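Local coordinates for protein putative TetR-family transcriptional regulator (Streptomyces coelicolor, PDB 2HXO) that probably binds DNA as a dimeric transcriptional regulator of the TetR family, at residues A[90-95]-A[221-226]. Sequence-based numbering, arbitrary orientation.
Sequences AVRAVA and GITLVL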
loop_
_atom_site.group_PDB
_atom_site.type_symbol
_atom_site.label_atom_id
_atom_site.label_comp_id
_atom_site.label_asym_id
_atom_site.label_seq_id
_atom_site.Cartn_x
_atom_site.Cartn_y
_atom_site.Cartn_z
ATOM N N ALA A 90 0.823 12.326 -17.793
ATOM C CA ALA A 90 1.739 11.221 -17.978
ATOM C C ALA A 90 1.834 10.415 -16.672
ATOM O O ALA A 90 1.808 9.186 -16.685
ATOM C CB ALA A 90 3.099 11.739 -18.410
ATOM N N VAL A 91 1.913 11.105 -15.539
ATOM C CA VAL A 91 1.983 10.398 -14.270
ATOM C C VAL A 91 0.695 9.589 -14.068
ATOM O O VAL A 91 0.733 8.454 -13.583
ATOM C CB VAL A 91 2.201 11.373 -13.085
ATOM C CG1 VAL A 91 1.934 10.666 -11.784
ATOM C CG2 VAL A 91 3.628 11.908 -13.120
ATOM N N ARG A 92 -0.441 10.170 -14.435
ATOM C CA ARG A 92 -1.706 9.454 -14.319
ATOM C C ARG A 92 -1.736 8.208 -15.196
ATOM O O ARG A 92 -2.270 7.177 -14.778
ATOM C CB ARG A 92 -2.872 10.357 -14.692
ATOM C CG ARG A 92 -3.184 11.395 -13.638
ATOM C CD ARG A 92 -4.377 12.250 -14.076
ATOM N NE ARG A 92 -4.468 13.419 -13.230
ATOM C CZ ARG A 92 -4.020 14.621 -13.563
ATOM N NH1 ARG A 92 -3.463 14.828 -14.750
ATOM N NH2 ARG A 92 -4.083 15.600 -12.675
ATOM N N ALA A 93 -1.169 8.298 -16.399
ATOM C CA ALA A 93 -1.134 7.153 -17.307
ATOM C C ALA A 93 -0.271 6.068 -16.676
ATOM O O ALA A 93 -0.602 4.885 -16.750
ATOM C CB ALA A 93 -0.562 7.552 -18.666
ATOM N N VAL A 94 0.836 6.460 -16.053
ATOM C CA VAL A 94 1.687 5.470 -15.408
ATOM C C VAL A 94 0.922 4.792 -14.278
ATOM O O VAL A 94 0.922 3.571 -14.174
ATOM C CB VAL A 94 2.960 6.086 -14.822
ATOM C CG1 VAL A 94 3.696 5.032 -13.993
ATOM C CG2 VAL A 94 3.848 6.590 -15.940
ATOM N N ALA A 95 0.258 5.590 -13.447
ATOM C CA ALA A 95 -0.502 5.075 -12.307
ATOM C C ALA A 95 -1.680 4.178 -12.731
ATOM O O ALA A 95 -1.918 3.129 -12.125
ATOM C CB ALA A 95 -1.000 6.243 -11.449
ATOM N N GLY A 221 -6.802 10.829 -5.900
ATOM C CA GLY A 221 -5.724 10.813 -4.919
ATOM C C GLY A 221 -4.377 11.154 -5.544
ATOM O O GLY A 221 -3.603 11.936 -4.982
ATOM N N ILE A 222 -4.097 10.576 -6.712
ATOM C CA ILE A 222 -2.843 10.830 -7.407
ATOM C C ILE A 222 -2.801 12.316 -7.778
ATOM O O ILE A 222 -1.767 12.974 -7.624
ATOM C CB ILE A 222 -2.710 9.910 -8.676
ATOM C CG1 ILE A 222 -1.241 9.779 -9.077
ATOM C CG2 ILE A 222 -3.477 10.484 -9.853
ATOM C CD1 ILE A 222 -0.372 9.061 -8.065
ATOM N N THR A 223 -3.935 12.856 -8.221
ATOM C CA THR A 223 -4.013 14.279 -8.587
ATOM C C THR A 223 -3.731 15.175 -7.371
ATOM O O THR A 223 -3.078 16.226 -7.480
ATOM C CB THR A 223 -5.392 14.580 -9.213
ATOM O OG1 THR A 223 -5.500 13.831 -10.436
ATOM C CG2 THR A 223 -5.563 16.058 -9.507
ATOM N N LEU A 224 -4.219 14.743 -6.215
ATOM C CA LEU A 224 -3.996 15.452 -4.954
ATOM C C LEU A 224 -2.483 15.472 -4.648
ATOM O O LEU A 224 -1.928 16.498 -4.268
ATOM C CB LEU A 224 -4.734 14.720 -3.831
ATOM C CG LEU A 224 -5.689 15.472 -2.915
ATOM C CD1 LEU A 224 -6.321 16.658 -3.622
ATOM C CD2 LEU A 224 -6.737 14.480 -2.424
ATOM N N VAL A 225 -1.816 14.338 -4.829
ATOM C CA VAL A 225 -0.379 14.284 -4.591
ATOM C C VAL A 225 0.339 15.175 -5.608
ATOM O O VAL A 225 1.244 15.930 -5.248
ATOM C CB VAL A 225 0.177 12.834 -4.705
ATOM C CG1 VAL A 225 1.680 12.832 -4.412
ATOM C CG2 VAL A 225 -0.541 11.918 -3.714
ATOM N N LEU A 226 -0.058 15.079 -6.879
ATOM C CA LEU A 226 0.549 15.890 -7.944
ATOM C C LEU A 226 0.397 17.382 -7.663
ATOM O O LEU A 226 1.287 18.151 -7.944
ATOM C CB LEU A 226 -0.061 15.537 -9.311
ATOM C CG LEU A 226 0.326 14.158 -9.850
ATOM C CD1 LEU A 226 -0.600 13.766 -11.005
ATOM C CD2 LEU A 226 1.793 14.171 -10.278
#
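The side chain of Arg92 leaves its helix with CG anti to the carbonyl carbon (chi1 -74°) and runs extended to NE, which carries the guanidinium across to Thr223. Thr223 turns OG1 back beside its own backbone N (chi1 -64°), on the side where Arg92 arrives. The contact is a roughly antiparallel helix pair in the all-helical C-terminal domain of a TetR-family protein, with segment axes 10.5 Å apart at 141°. Two nitrogens along one side of the Arg92 guanidinium share a single oxygen. NE donates to Thr223 OG1 at 3.0 Å, and NH2 donates to the same OG1 at 3.2 Å and less straight. The oxygen lies in the guanidinium plane. OG1 is also hydrogen-bonded to Leu219 O, one turn earlier in its helix. Leu226 CD1 lies above one guanidinium face, off its centre. An alanine in place of Arg92 would probably leave Thr223 OG1 without its two cross-helix donors and uncover Ile222 CG2, which Arg92 CG touches at 3.9 Å. Behind this polar edge the interface is apolar and buried. Ala95 CB faces Ile222 CG1 at 4.3 Å. Helix 146-166 adds Leu153 and Tyr156 against Ile222, while Val225 packs on Val225 of the second subunit. The Val91 and Leu226 side chains pass alongside one another, pointing opposite ways, and Val91 CG1 meets Leu226 CD2 at 3.8 Å.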